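Local coordinates for glycinin A3B4 subunit (Glycine max, PDB 2D5F), which serves as an 11S seed storage globulin of soybean, a two-cupin subunit that assembles into hexamers and probably supplies amino acids to the germinating seedling, at residues T328-E333 with L357-L362; P64-I69 with R363-S368; I78-P83 with L123-G128; L386-V391 with F444-N449; I114-E119 with V246-W251. All blocks are in the same frame, centred on the assembly; numbering follows the deposited sequence.

Contact 1 (T328-E333 with L357-L362)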
# COMPACT_ATOMS: atom_id res chain seq x y z
N THR B 328 -2.54 13.02 -16.42
CA THR B 328 -3.93 13.03 -16.88
C THR B 328 -4.91 12.58 -15.79
O THR B 328 -5.99 12.06 -16.08
CB THR B 328 -4.14 12.15 -18.16
OG1 THR B 328 -3.47 10.89 -18.00
CG2 THR B 328 -3.60 12.86 -19.38
N MET B 329 -4.50 12.78 -14.53
CA MET B 329 -5.29 12.47 -13.33
C MET B 329 -6.76 12.83 -13.60
O MET B 329 -7.07 13.98 -13.91
CB MET B 329 -4.74 13.31 -12.15
CG MET B 329 -5.36 13.09 -10.76
SD MET B 329 -4.69 14.25 -9.46
CE MET B 329 -3.53 13.18 -8.59
N LYS B 330 -7.66 11.85 -13.52
CA LYS B 330 -9.09 12.09 -13.76
C LYS B 330 -9.58 12.98 -12.64
O LYS B 330 -9.49 12.60 -11.47
CB LYS B 330 -9.87 10.78 -13.76
CG LYS B 330 -11.33 10.93 -14.19
CD LYS B 330 -12.08 9.62 -13.98
CE LYS B 330 -13.21 9.42 -14.99
NZ LYS B 330 -14.31 10.40 -14.86
N LEU B 331 -10.13 14.14 -12.98
CA LEU B 331 -10.57 15.06 -11.95
C LEU B 331 -12.00 15.56 -12.07
O LEU B 331 -12.34 16.65 -11.58
CB LEU B 331 -9.61 16.25 -11.89
CG LEU B 331 -8.23 15.93 -11.33
CD1 LEU B 331 -7.31 17.13 -11.48
CD2 LEU B 331 -8.36 15.53 -9.87
N HIS B 332 -12.85 14.76 -12.69
CA HIS B 332 -14.25 15.13 -12.82
C HIS B 332 -15.08 13.89 -13.09
O HIS B 332 -14.63 12.94 -13.74
CB HIS B 332 -14.41 16.19 -13.92
CG HIS B 332 -15.09 15.69 -15.16
ND1 HIS B 332 -16.31 16.17 -15.57
CD2 HIS B 332 -14.72 14.76 -16.07
CE1 HIS B 332 -16.67 15.55 -16.68
NE2 HIS B 332 -15.73 14.69 -17.00
N GLU B 333 -16.30 13.90 -12.56
CA GLU B 333 -17.21 12.78 -12.70
C GLU B 333 -18.64 13.28 -12.54
O GLU B 333 -18.90 14.16 -11.71
CB GLU B 333 -16.92 11.75 -11.60
CG GLU B 333 -17.56 10.39 -11.80
CD GLU B 333 -16.89 9.61 -12.92
OE1 GLU B 333 -15.64 9.54 -12.91
OE2 GLU B 333 -17.60 9.07 -13.79
N LEU B 357 -13.33 5.13 -4.87
CA LEU B 357 -13.48 3.92 -5.67
C LEU B 357 -13.96 4.28 -7.08
O LEU B 357 -13.92 3.45 -7.99
CB LEU B 357 -14.46 2.93 -5.03
CG LEU B 357 -14.15 2.43 -3.61
CD1 LEU B 357 -15.17 1.35 -3.28
CD2 LEU B 357 -12.74 1.86 -3.52
N THR B 358 -14.41 5.51 -7.25
CA THR B 358 -14.86 5.98 -8.56
C THR B 358 -13.85 6.98 -9.12
O THR B 358 -13.49 6.92 -10.29
CB THR B 358 -16.21 6.67 -8.48
OG1 THR B 358 -17.23 5.69 -8.23
CG2 THR B 358 -16.50 7.40 -9.80
N LEU B 359 -13.41 7.90 -8.26
CA LEU B 359 -12.45 8.91 -8.65
C LEU B 359 -11.25 8.70 -7.71
O LEU B 359 -11.20 9.27 -6.62
CB LEU B 359 -13.07 10.30 -8.46
CG LEU B 359 -12.52 11.46 -9.28
CD1 LEU B 359 -12.49 11.09 -10.76
CD2 LEU B 359 -13.40 12.69 -9.04
N PRO B 360 -10.28 7.87 -8.13
CA PRO B 360 -9.08 7.56 -7.33
C PRO B 360 -8.29 8.72 -6.75
O PRO B 360 -7.64 8.57 -5.72
CB PRO B 360 -8.25 6.69 -8.28
CG PRO B 360 -8.68 7.13 -9.62
CD PRO B 360 -10.17 7.27 -9.46
N ALA B 361 -8.33 9.88 -7.41
CA ALA B 361 -7.60 11.05 -6.92
C ALA B 361 -8.11 11.46 -5.53
O ALA B 361 -7.38 12.06 -4.74
CB ALA B 361 -7.75 12.20 -7.90
N LEU B 362 -9.37 11.15 -5.24
CA LEU B 362 -9.96 11.51 -3.96
C LEU B 362 -9.27 10.85 -2.77
O LEU B 362 -9.34 11.36 -1.66
CB LEU B 362 -11.46 11.16 -3.97
CG LEU B 362 -12.27 12.03 -4.94
CD1 LEU B 362 -13.70 11.53 -5.03
CD2 LEU B 362 -12.22 13.48 -4.48
O HOH W 1 -8.98 10.08 -10.69
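Leu-359 and Ala-361 both meet the 328-333 segment and share Lys-330 O as a neighbour. One branch of Leu-359, CD1, sits 3.4 Å from Lys-330 O and 3.6 Å from Lys-330 CD, so it touches both the backbone carbonyl and the aliphatic stem of the lysine, whose side chain crosses the leucine at about a right angle. The methyl of Ala-361 faces two apolar groups: its CB lies 3.8 Å from Met-329 CG and 3.9 Å from Leu-331 CD2. At the other end, Thr-358 CG2 rests 3.8 Å from Glu-333 CG. At this junction of the two cupin domains, backbone bonds of Leu-331 with Val-124 and of Glu-333 with Val-122 set strand 332-334 at the edge of the first domain's sheet within this chain, while 357-362 leads into helix 362-365 of the second. A water donates to Lys-330 O (2.7 Å) and accepts a weak bond from Ala-361 N. Further out, bends at chi3 and chi4 bring Lys-330 NZ onto His-332 O (2.8 Å) and into a salt bridge with Glu-333 OE1 (2.5 Å), approached from above the carboxylate plane. Arg-340 pairs with OE2, which probably helps to fix the glutamate.

Contact 2 (P64-I69 with R363-S368); sequences PYPQMI and RQFGLS
The backbone points Phe-365 CB at Pro-66, and chi1 of -49°, with CG opposite the carbonyl carbon and beside the backbone N, sets where the ring goes, so that Pro-66 CB reaches it obliquely. Met-68 starts with CG opposite its backbone N (chi1 177°); this and an extended chi2 carry its sulfur to Ser-368, Met-68 SD standing 3.7 Å from Ser-368 O, and the bend at chi3 brings Met-68 CE alongside the same backbone, 4.1 Å from Ser-368 CA. CG of Pro-66 lies 3.7 Å from Phe-365 CB and 3.6 Å from Phe-365 O, so the pyrrolidine ring packs on the base of the phenylalanine and its carbonyl. Leu-367 adds a second apolar point through one methyl branch, CD1, which stands 4.1 Å from Met-68 CB and 4.2 Å from Pro-66 CG and thus bridges the two residues. Gly-366 leaves the helix with positive phi (59°), and Phe-365 and Leu-367, on either side of it in sequence, both point toward 64-69. The Ser-368 hydroxyl is hydrogen-bonded to His-447 O. This packing joins the two cupin domains. Strand 67-73 lies between strands 141-147 and 121-125 in the sheet of the first domain, Phe-365 of helix 362-365 also touches Val-124, and strand 368-374 pairs with strand 438-445 of the second domain, whose Phe-444 packs on Met-68.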
# COMPACT_ATOMS: atom_id res chain seq x y z
N PRO B 64 -4.04 26.05 -1.22
CA PRO B 64 -3.32 25.00 -0.49
C PRO B 64 -4.14 23.88 0.13
O PRO B 64 -3.75 23.32 1.15
CB PRO B 64 -2.54 25.80 0.55
CG PRO B 64 -3.53 26.87 0.91
CD PRO B 64 -4.09 27.30 -0.44
N TYR B 65 -5.27 23.55 -0.48
CA TYR B 65 -6.12 22.46 0.01
C TYR B 65 -6.99 22.02 -1.15
O TYR B 65 -7.12 22.74 -2.13
CB TYR B 65 -7.01 22.93 1.18
CG TYR B 65 -7.58 24.32 1.00
CD1 TYR B 65 -6.96 25.43 1.59
CD2 TYR B 65 -8.71 24.53 0.22
CE1 TYR B 65 -7.45 26.72 1.39
CE2 TYR B 65 -9.21 25.81 0.01
CZ TYR B 65 -8.58 26.91 0.60
OH TYR B 65 -9.06 28.18 0.37
N PRO B 66 -7.56 20.82 -1.08
CA PRO B 66 -8.38 20.45 -2.23
C PRO B 66 -9.76 21.10 -2.20
O PRO B 66 -10.21 21.56 -1.16
CB PRO B 66 -8.43 18.93 -2.16
CG PRO B 66 -8.27 18.63 -0.72
CD PRO B 66 -7.27 19.65 -0.23
N GLN B 67 -10.38 21.16 -3.37
CA GLN B 67 -11.73 21.71 -3.50
C GLN B 67 -12.53 20.66 -4.24
O GLN B 67 -12.02 20.01 -5.16
CB GLN B 67 -11.75 22.99 -4.33
CG GLN B 67 -11.05 24.19 -3.75
CD GLN B 67 -11.12 25.41 -4.67
OE1 GLN B 67 -12.21 25.87 -5.01
NE2 GLN B 67 -9.97 25.91 -5.09
N MET B 68 -13.78 20.47 -3.83
CA MET B 68 -14.67 19.55 -4.52
C MET B 68 -15.80 20.45 -4.98
O MET B 68 -16.47 21.07 -4.16
CB MET B 68 -15.19 18.46 -3.60
CG MET B 68 -16.17 17.55 -4.30
SD MET B 68 -16.55 16.09 -3.34
CE MET B 68 -15.40 14.95 -4.07
N ILE B 69 -15.99 20.54 -6.29
CA ILE B 69 -17.01 21.42 -6.85
C ILE B 69 -18.12 20.67 -7.58
O ILE B 69 -17.87 19.70 -8.29
CB ILE B 69 -16.37 22.38 -7.86
CG1 ILE B 69 -15.13 23.02 -7.24
CG2 ILE B 69 -17.37 23.45 -8.28
CD1 ILE B 69 -14.26 23.75 -8.24
N ARG B 363 -8.60 9.73 -3.01
CA ARG B 363 -7.92 9.04 -1.94
C ARG B 363 -6.90 9.95 -1.24
O ARG B 363 -6.79 9.94 -0.02
CB ARG B 363 -7.22 7.79 -2.48
CG ARG B 363 -6.76 6.85 -1.39
CD ARG B 363 -6.62 5.44 -1.93
NE ARG B 363 -6.84 4.45 -0.88
CZ ARG B 363 -6.04 4.28 0.17
NH1 ARG B 363 -4.95 5.02 0.30
NH2 ARG B 363 -6.34 3.37 1.09
N GLN B 364 -6.18 10.74 -2.01
CA GLN B 364 -5.20 11.65 -1.41
C GLN B 364 -5.80 12.96 -0.90
O GLN B 364 -5.16 13.66 -0.12
CB GLN B 364 -4.08 11.97 -2.41
CG GLN B 364 -3.19 10.78 -2.75
CD GLN B 364 -2.67 10.07 -1.51
OE1 GLN B 364 -3.41 9.37 -0.82
NE2 GLN B 364 -1.38 10.25 -1.22
N PHE B 365 -7.02 13.28 -1.32
CA PHE B 365 -7.64 14.54 -0.91
C PHE B 365 -8.63 14.45 0.26
O PHE B 365 -9.12 15.47 0.74
CB PHE B 365 -8.33 15.19 -2.10
CG PHE B 365 -7.46 15.27 -3.32
CD1 PHE B 365 -6.10 15.57 -3.21
CD2 PHE B 365 -7.99 15.04 -4.59
CE1 PHE B 365 -5.29 15.63 -4.34
CE2 PHE B 365 -7.19 15.11 -5.73
CZ PHE B 365 -5.83 15.41 -5.60
N GLY B 366 -8.92 13.23 0.70
CA GLY B 366 -9.84 13.04 1.82
C GLY B 366 -11.24 13.60 1.64
O GLY B 366 -11.84 14.14 2.58
N LEU B 367 -11.80 13.45 0.44
CA LEU B 367 -13.14 13.95 0.18
C LEU B 367 -13.99 12.99 -0.64
O LEU B 367 -13.48 12.25 -1.47
CB LEU B 367 -13.08 15.29 -0.55
CG LEU B 367 -12.67 16.53 0.23
CD1 LEU B 367 -12.38 17.65 -0.74
CD2 LEU B 367 -13.79 16.92 1.19
N SER B 368 -15.29 13.02 -0.39
CA SER B 368 -16.24 12.21 -1.14
C SER B 368 -17.57 12.95 -1.11
O SER B 368 -17.68 14.01 -0.49
CB SER B 368 -16.38 10.81 -0.54
OG SER B 368 -16.75 10.87 0.82

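Contact 3 (I78-P83 with L123-G128)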
# COMPACT_ATOMS: atom_id res chain seq x y z
N ILE B 78 -12.67 23.27 -17.94
CA ILE B 78 -11.73 23.58 -16.90
C ILE B 78 -10.37 23.06 -17.34
O ILE B 78 -10.28 21.99 -17.94
CB ILE B 78 -12.12 22.92 -15.56
CG1 ILE B 78 -11.04 23.19 -14.50
CG2 ILE B 78 -12.33 21.41 -15.77
CD1 ILE B 78 -11.42 22.76 -13.09
N GLY B 79 -9.32 23.82 -17.06
CA GLY B 79 -7.99 23.40 -17.42
C GLY B 79 -7.07 23.55 -16.23
O GLY B 79 -7.16 24.53 -15.50
N PHE B 80 -6.20 22.56 -16.03
CA PHE B 80 -5.25 22.61 -14.92
C PHE B 80 -3.84 22.76 -15.46
O PHE B 80 -3.59 22.51 -16.64
CB PHE B 80 -5.29 21.33 -14.09
CG PHE B 80 -6.64 21.01 -13.51
CD1 PHE B 80 -7.61 20.39 -14.28
CD2 PHE B 80 -6.91 21.29 -12.18
CE1 PHE B 80 -8.83 20.04 -13.73
CE2 PHE B 80 -8.13 20.94 -11.62
CZ PHE B 80 -9.09 20.31 -12.39
N ALA B 81 -2.92 23.15 -14.59
CA ALA B 81 -1.52 23.28 -14.96
C ALA B 81 -0.72 22.33 -14.06
O ALA B 81 -0.27 22.72 -12.99
CB ALA B 81 -1.04 24.73 -14.77
N PHE B 82 -0.58 21.08 -14.48
CA PHE B 82 0.19 20.10 -13.71
C PHE B 82 1.66 20.37 -13.96
O PHE B 82 2.12 20.39 -15.10
CB PHE B 82 -0.20 18.68 -14.13
CG PHE B 82 -1.50 18.21 -13.54
CD1 PHE B 82 -2.71 18.66 -14.05
CD2 PHE B 82 -1.51 17.36 -12.44
CE1 PHE B 82 -3.92 18.26 -13.47
CE2 PHE B 82 -2.71 16.96 -11.85
CZ PHE B 82 -3.92 17.41 -12.37
N PRO B 83 2.43 20.56 -12.88
CA PRO B 83 3.86 20.85 -12.99
C PRO B 83 4.71 19.82 -13.72
O PRO B 83 4.66 18.63 -13.41
CB PRO B 83 4.28 21.03 -11.54
CG PRO B 83 3.40 20.02 -10.82
CD PRO B 83 2.05 20.27 -11.49
N LEU B 123 -16.23 18.37 -9.84
CA LEU B 123 -14.86 18.63 -10.27
C LEU B 123 -14.01 18.63 -9.01
O LEU B 123 -14.49 19.01 -7.94
CB LEU B 123 -14.75 20.01 -10.95
CG LEU B 123 -15.81 20.43 -11.98
CD1 LEU B 123 -15.55 21.86 -12.42
CD2 LEU B 123 -15.77 19.49 -13.18
N VAL B 124 -12.76 18.22 -9.13
CA VAL B 124 -11.86 18.19 -7.98
C VAL B 124 -10.61 18.99 -8.30
O VAL B 124 -9.97 18.75 -9.32
CB VAL B 124 -11.45 16.74 -7.63
CG1 VAL B 124 -10.53 16.73 -6.42
CG2 VAL B 124 -12.69 15.90 -7.37
N ILE B 125 -10.26 19.94 -7.44
CA ILE B 125 -9.05 20.75 -7.64
C ILE B 125 -7.97 20.29 -6.66
O ILE B 125 -8.17 20.37 -5.45
CB ILE B 125 -9.29 22.25 -7.37
CG1 ILE B 125 -10.56 22.74 -8.08
CG2 ILE B 125 -8.07 23.04 -7.82
CD1 ILE B 125 -10.56 22.56 -9.58
N PRO B 126 -6.83 19.80 -7.16
CA PRO B 126 -5.75 19.35 -6.27
C PRO B 126 -5.08 20.53 -5.56
O PRO B 126 -5.04 21.65 -6.09
CB PRO B 126 -4.78 18.65 -7.21
CG PRO B 126 -5.63 18.22 -8.36
CD PRO B 126 -6.54 19.41 -8.55
N PRO B 127 -4.54 20.30 -4.36
CA PRO B 127 -3.88 21.39 -3.63
C PRO B 127 -2.68 21.91 -4.42
O PRO B 127 -1.92 21.12 -5.00
CB PRO B 127 -3.44 20.72 -2.32
CG PRO B 127 -4.42 19.59 -2.16
CD PRO B 127 -4.56 19.06 -3.56
N GLY B 128 -2.54 23.23 -4.47
CA GLY B 128 -1.42 23.85 -5.15
C GLY B 128 -1.43 23.83 -6.66
O GLY B 128 -0.57 24.44 -7.29
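Ile-125 CD1 touches both Ile-78 CD1 and Phe-80 CE2, 3.6 Å from each, the three groups closing a triangle. Its CG1 is set opposite the carbonyl carbon (chi1 -48°), and a bend at chi2 (-59°) turns the terminal methyl toward that pair. Ile-78 reaches the same point with an extended chain, and its CD1 also meets Leu-123 CD1 at 4.3 Å. The Phe-80 ring is met obliquely by each of its neighbours: beyond Ile-125, Pro-126 CD lies 3.8 Å from Phe-80 CE2, the two side chains crossing at about a right angle. Phe-82 completes the row at longer range, its CZ 4.4 Å from Pro-126 CG. Strands 78-80 and 123-125 run 9.8 Å apart with an angle of 28° between their directions, a spacing that fits facing sheets joined by side chains and not adjacent strands. They belong to the two sheets of the first cupin barrel, and Tyr-131 also packs on Ile-78, Phe-80 and Ile-125. With apolar side-chain contacts and no polar pair across the segments, cohesion here probably rests on dispersion and the hydrophobic effect. Separately, Val-124 O is buried 3.6 Å from Phe-80 CZ without a hydrogen-bond partner in the model, probably at some cost.

Contact 4 (L386-V391 with F444-N449)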
# COMPACT_ATOMS: atom_id res chain seq x y z
N LEU B 386 -20.28 7.39 9.88
CA LEU B 386 -19.34 6.82 10.83
C LEU B 386 -18.00 7.53 10.93
O LEU B 386 -17.48 7.73 12.03
CB LEU B 386 -19.06 5.36 10.50
CG LEU B 386 -20.11 4.27 10.76
CD1 LEU B 386 -21.36 4.49 9.92
CD2 LEU B 386 -19.48 2.93 10.44
N ASN B 387 -17.45 7.90 9.78
CA ASN B 387 -16.12 8.48 9.74
C ASN B 387 -15.94 9.83 9.06
O ASN B 387 -14.86 10.10 8.52
CB ASN B 387 -15.18 7.48 9.05
CG ASN B 387 -15.57 7.20 7.61
OD1 ASN B 387 -14.83 6.56 6.86
ND2 ASN B 387 -16.75 7.67 7.21
N ALA B 388 -16.95 10.69 9.07
CA ALA B 388 -16.77 11.98 8.43
C ALA B 388 -17.82 13.02 8.75
O ALA B 388 -18.97 12.69 9.02
CB ALA B 388 -16.71 11.79 6.92
N ASN B 389 -17.40 14.29 8.74
CA ASN B 389 -18.33 15.38 8.94
C ASN B 389 -18.96 15.53 7.55
O ASN B 389 -18.37 15.10 6.56
CB ASN B 389 -17.60 16.68 9.29
CG ASN B 389 -17.19 16.74 10.74
OD1 ASN B 389 -17.94 16.32 11.62
ND2 ASN B 389 -16.01 17.29 11.00
N SER B 390 -20.13 16.13 7.48
CA SER B 390 -20.80 16.29 6.20
C SER B 390 -21.35 17.69 6.05
O SER B 390 -21.63 18.37 7.04
CB SER B 390 -21.96 15.30 6.07
OG SER B 390 -21.49 13.97 6.10
N VAL B 391 -21.50 18.13 4.80
CA VAL B 391 -22.06 19.45 4.52
C VAL B 391 -23.06 19.31 3.38
O VAL B 391 -22.70 18.96 2.24
CB VAL B 391 -20.98 20.46 4.11
CG1 VAL B 391 -21.60 21.86 3.99
CG2 VAL B 391 -19.85 20.47 5.14
N PHE B 444 -21.28 16.91 0.83
CA PHE B 444 -19.84 16.75 0.80
C PHE B 444 -19.45 16.07 2.11
O PHE B 444 -19.97 16.42 3.17
CB PHE B 444 -19.16 18.11 0.68
CG PHE B 444 -19.58 18.91 -0.53
CD1 PHE B 444 -20.50 19.95 -0.41
CD2 PHE B 444 -19.02 18.65 -1.78
CE1 PHE B 444 -20.86 20.72 -1.51
CE2 PHE B 444 -19.38 19.42 -2.90
CZ PHE B 444 -20.30 20.46 -2.76
N LYS B 445 -18.55 15.10 2.05
CA LYS B 445 -18.10 14.42 3.26
C LYS B 445 -16.58 14.45 3.30
O LYS B 445 -15.92 14.18 2.29
CB LYS B 445 -18.63 12.98 3.29
CG LYS B 445 -20.16 12.91 3.21
CD LYS B 445 -20.70 11.51 3.40
CE LYS B 445 -22.21 11.49 3.24
NZ LYS B 445 -22.75 10.12 3.44
N THR B 446 -16.03 14.80 4.46
CA THR B 446 -14.58 14.92 4.63
C THR B 446 -13.77 13.64 4.84
O THR B 446 -12.97 13.54 5.77
CB THR B 446 -14.25 15.95 5.74
OG1 THR B 446 -14.97 15.61 6.93
CG2 THR B 446 -14.65 17.35 5.30
N HIS B 447 -13.99 12.68 3.96
CA HIS B 447 -13.27 11.42 3.97
C HIS B 447 -13.37 10.89 2.54
O HIS B 447 -14.41 11.04 1.90
CB HIS B 447 -13.89 10.44 4.97
CG HIS B 447 -13.04 9.22 5.21
ND1 HIS B 447 -12.94 8.19 4.31
CD2 HIS B 447 -12.24 8.89 6.25
CE1 HIS B 447 -12.11 7.27 4.78
NE2 HIS B 447 -11.67 7.68 5.96
N HIS B 448 -12.28 10.30 2.04
CA HIS B 448 -12.21 9.78 0.67
C HIS B 448 -13.17 8.62 0.40
O HIS B 448 -13.51 8.34 -0.74
CB HIS B 448 -10.77 9.35 0.34
CG HIS B 448 -10.36 8.04 0.95
ND1 HIS B 448 -10.61 6.82 0.35
CD2 HIS B 448 -9.71 7.76 2.11
CE1 HIS B 448 -10.13 5.85 1.11
NE2 HIS B 448 -9.58 6.40 2.18
N ASN B 449 -13.60 7.96 1.47
CA ASN B 449 -14.52 6.83 1.37
C ASN B 449 -15.43 6.86 2.60
O ASN B 449 -15.42 5.94 3.42
CB ASN B 449 -13.73 5.52 1.30
CG ASN B 449 -14.60 4.32 0.96
OD1 ASN B 449 -15.74 4.47 0.52
ND2 ASN B 449 -14.06 3.13 1.16
O HOH W 2 -14.02 17.61 8.89
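Val-391 and Phe-444 form the tight end of this contact, a hydrogen-bonded antiparallel pair in which Val-391 N donates to Phe-444 O (2.8 Å) and Phe-444 N to Val-391 O (2.9 Å). The next pair, Ser-390 with Lys-445, is non-hydrogen-bonded. Here Ser-390 OG lies 3.4 Å from Lys-445 CG, beside the lysine's extended chain, while the polar ends turn to other partners, OG to Asn-385 and NZ to Gln-370. The ladder is prolonged by Thr-446 N donating to Asn-389 O at 3.2 Å, nearly straight at 163°. Past this point the segments are held more loosely. Thr-446 centres an inverse gamma turn; chi1 of 52° puts its OG1 between the backbone N and the carbonyl carbon, where it takes a weak bond from Asn-389 N. A water bridges OG1 to Asn-389 ND2, Gln-155 of a neighbouring subunit bonds to both side chains, and Asn-389 OD1 accepts from Gln-426 N. The Asn-387 amide lies over one face of the partly exposed His-447 ring, their planes 31° apart. In the ring plane, Asn-449 N donates to His-447 ND1 (2.9 Å), which probably helps to fix the ring's rotation. Strand 390-395 lies between 438-445 and 421-424 in a sheet of the second cupin domain, and strand 67-73 of the first packs on Phe-444.

Contact 5 (I114-E119 with V246-W251)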
# COMPACT_ATOMS: atom_id res chain seq x y z
N ILE B 114 -7.83 19.84 -22.04
CA ILE B 114 -8.98 20.66 -21.70
C ILE B 114 -10.08 19.68 -21.32
O ILE B 114 -10.41 18.78 -22.09
CB ILE B 114 -9.47 21.51 -22.90
CG1 ILE B 114 -8.37 22.50 -23.31
CG2 ILE B 114 -10.75 22.26 -22.52
CD1 ILE B 114 -7.89 23.39 -22.18
N ARG B 115 -10.65 19.86 -20.13
CA ARG B 115 -11.70 18.97 -19.67
C ARG B 115 -13.04 19.71 -19.69
O ARG B 115 -13.14 20.84 -19.22
CB ARG B 115 -11.40 18.47 -18.26
CG ARG B 115 -10.05 17.74 -18.12
CD ARG B 115 -9.17 18.46 -17.11
NE ARG B 115 -7.83 17.87 -16.97
CZ ARG B 115 -7.55 16.75 -16.31
NH1 ARG B 115 -6.30 16.32 -16.25
NH2 ARG B 115 -8.51 16.07 -15.71
N HIS B 116 -14.05 19.05 -20.23
CA HIS B 116 -15.38 19.63 -20.31
C HIS B 116 -16.25 19.16 -19.15
O HIS B 116 -16.09 18.03 -18.68
CB HIS B 116 -16.04 19.24 -21.63
CG HIS B 116 -15.36 19.82 -22.83
ND1 HIS B 116 -15.69 21.06 -23.34
CD2 HIS B 116 -14.34 19.36 -23.59
CE1 HIS B 116 -14.90 21.33 -24.37
NE2 HIS B 116 -14.07 20.32 -24.54
N PHE B 117 -17.15 20.02 -18.70
CA PHE B 117 -18.06 19.66 -17.62
C PHE B 117 -19.46 20.16 -17.92
O PHE B 117 -19.65 21.09 -18.70
CB PHE B 117 -17.58 20.22 -16.27
CG PHE B 117 -17.47 21.73 -16.23
CD1 PHE B 117 -16.24 22.35 -16.39
CD2 PHE B 117 -18.61 22.51 -16.03
CE1 PHE B 117 -16.13 23.74 -16.34
CE2 PHE B 117 -18.51 23.90 -15.99
CZ PHE B 117 -17.27 24.52 -16.14
N ASN B 118 -20.43 19.52 -17.28
CA ASN B 118 -21.84 19.87 -17.43
C ASN B 118 -22.49 19.86 -16.06
O ASN B 118 -21.91 19.36 -15.09
CB ASN B 118 -22.54 18.85 -18.33
CG ASN B 118 -22.02 18.86 -19.75
OD1 ASN B 118 -22.18 19.85 -20.46
ND2 ASN B 118 -21.39 17.77 -20.16
N GLU B 119 -23.70 20.41 -15.98
CA GLU B 119 -24.43 20.43 -14.73
C GLU B 119 -24.59 19.00 -14.24
O GLU B 119 -24.87 18.10 -15.03
CB GLU B 119 -25.80 21.09 -14.93
CG GLU B 119 -26.51 20.65 -16.21
CD GLU B 119 -27.76 21.49 -16.50
OE1 GLU B 119 -27.65 22.74 -16.50
OE2 GLU B 119 -28.83 20.89 -16.73
N VAL B 246 -9.66 27.54 -27.67
CA VAL B 246 -8.56 26.72 -27.17
C VAL B 246 -8.55 25.44 -27.99
O VAL B 246 -9.52 25.14 -28.67
CB VAL B 246 -8.74 26.33 -25.67
CG1 VAL B 246 -8.93 27.57 -24.81
CG2 VAL B 246 -9.92 25.37 -25.52
N ILE B 247 -7.46 24.70 -27.93
CA ILE B 247 -7.37 23.45 -28.67
C ILE B 247 -8.22 22.41 -27.97
O ILE B 247 -8.06 22.18 -26.77
CB ILE B 247 -5.92 22.95 -28.74
CG1 ILE B 247 -5.02 24.05 -29.32
CG2 ILE B 247 -5.84 21.71 -29.61
CD1 ILE B 247 -3.54 23.75 -29.20
N SER B 248 -9.14 21.79 -28.71
CA SER B 248 -10.01 20.76 -28.14
C SER B 248 -10.84 20.08 -29.23
O SER B 248 -11.34 20.74 -30.14
CB SER B 248 -10.93 21.35 -27.08
OG SER B 248 -11.66 20.33 -26.42
N PRO B 249 -10.98 18.74 -29.15
CA PRO B 249 -11.76 17.98 -30.13
C PRO B 249 -13.22 18.43 -30.16
O PRO B 249 -13.91 18.31 -31.16
CB PRO B 249 -11.62 16.54 -29.64
CG PRO B 249 -10.26 16.54 -28.98
CD PRO B 249 -10.30 17.84 -28.20
N LYS B 250 -13.67 18.95 -29.02
CA LYS B 250 -15.03 19.43 -28.86
C LYS B 250 -14.95 20.87 -28.36
O LYS B 250 -14.28 21.13 -27.36
CB LYS B 250 -15.75 18.55 -27.84
CG LYS B 250 -17.07 19.09 -27.30
CD LYS B 250 -17.50 18.30 -26.07
CE LYS B 250 -18.76 18.86 -25.45
NZ LYS B 250 -19.89 18.82 -26.42
N TRP B 251 -15.60 21.79 -29.06
CA TRP B 251 -15.56 23.19 -28.63
C TRP B 251 -16.49 24.07 -29.46
O TRP B 251 -17.46 24.62 -28.93
CB TRP B 251 -14.12 23.72 -28.72
CG TRP B 251 -13.91 25.01 -27.99
CD1 TRP B 251 -13.91 26.27 -28.52
CD2 TRP B 251 -13.69 25.17 -26.58
NE1 TRP B 251 -13.71 27.21 -27.54
CE2 TRP B 251 -13.57 26.56 -26.34
CE3 TRP B 251 -13.59 24.28 -25.51
CZ2 TRP B 251 -13.34 27.08 -25.05
CZ3 TRP B 251 -13.37 24.79 -24.23
CH2 TRP B 251 -13.24 26.18 -24.02
O HOH W 3 -10.93 18.43 -24.66
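The 246-251 loop passes beside strand 114-118 without strand pairing, its CA atoms coming nearest at Ile-114 and Ser-248, 6.5 Å apart. His-116 meets Lys-250, Ser-248 and Trp-251, its ring set by chi1 of -66°, with CG opposite the carbonyl carbon and beside the backbone N. Lys-250 CD sits over one face of the imidazole, 4.1 Å from the ring centroid and only 5° off the normal, a CH-pi contact. Ser-248 OG lies in the ring plane, 3.1 Å from His-116 NE2. Lys-250 O is 2.9 Å from His-116 NE2. The serine hydroxyl donates to Lys-250 O within the loop, which probably steadies both oxygens that face NE2. Trp-251 meets the imidazole rim to rim, the planes at 58°. Ile-114 uses both branches: CG1 lies 3.9 Å from Val-246 CG2, and CG2 lies 4.0 Å from Trp-251 CZ3. A water donates to both Ile-114 O and Ser-248 OG and so ties strand to loop. Ser-339 of a second subunit packs on His-116 and Lys-250, and Pro-463 of a third on Ile-114 and Val-246. The arrangement is a peripheral loop laid along a strand of the first cupin barrel; residues 252-320, which follow, are not modelled, consistent with the disordered acidic variable regions of 11S globulins.

How the contacts relate
Contacts 3 and 5 lie in the first cupin domain, contacts 1 and 2 at the junction, and contact 4 in the second. Contacts 1, 2 and 3 gather round strand 121-125, which has strands 67-73 and 332-334 as its sheet neighbours, and their centres lie about 11 to 12 Å apart. Along the chain, contact 2 closes a long loop that encloses contacts 1, 3 and 5; contacts 3 and 5 alternate, and contact 4 follows. Contact 5 shares the sheet of strands 75-80 and 107-118 with contact 3, and Arg-115 links it to contact 1. Contact 4 joins contact 2 through Ser-368 but lies about 30 Å between centres from contact 5. Contacts 1 and 2 join the two cupin domains, by apolar packing and by backbone bonds from 328-333 to strand 121-125.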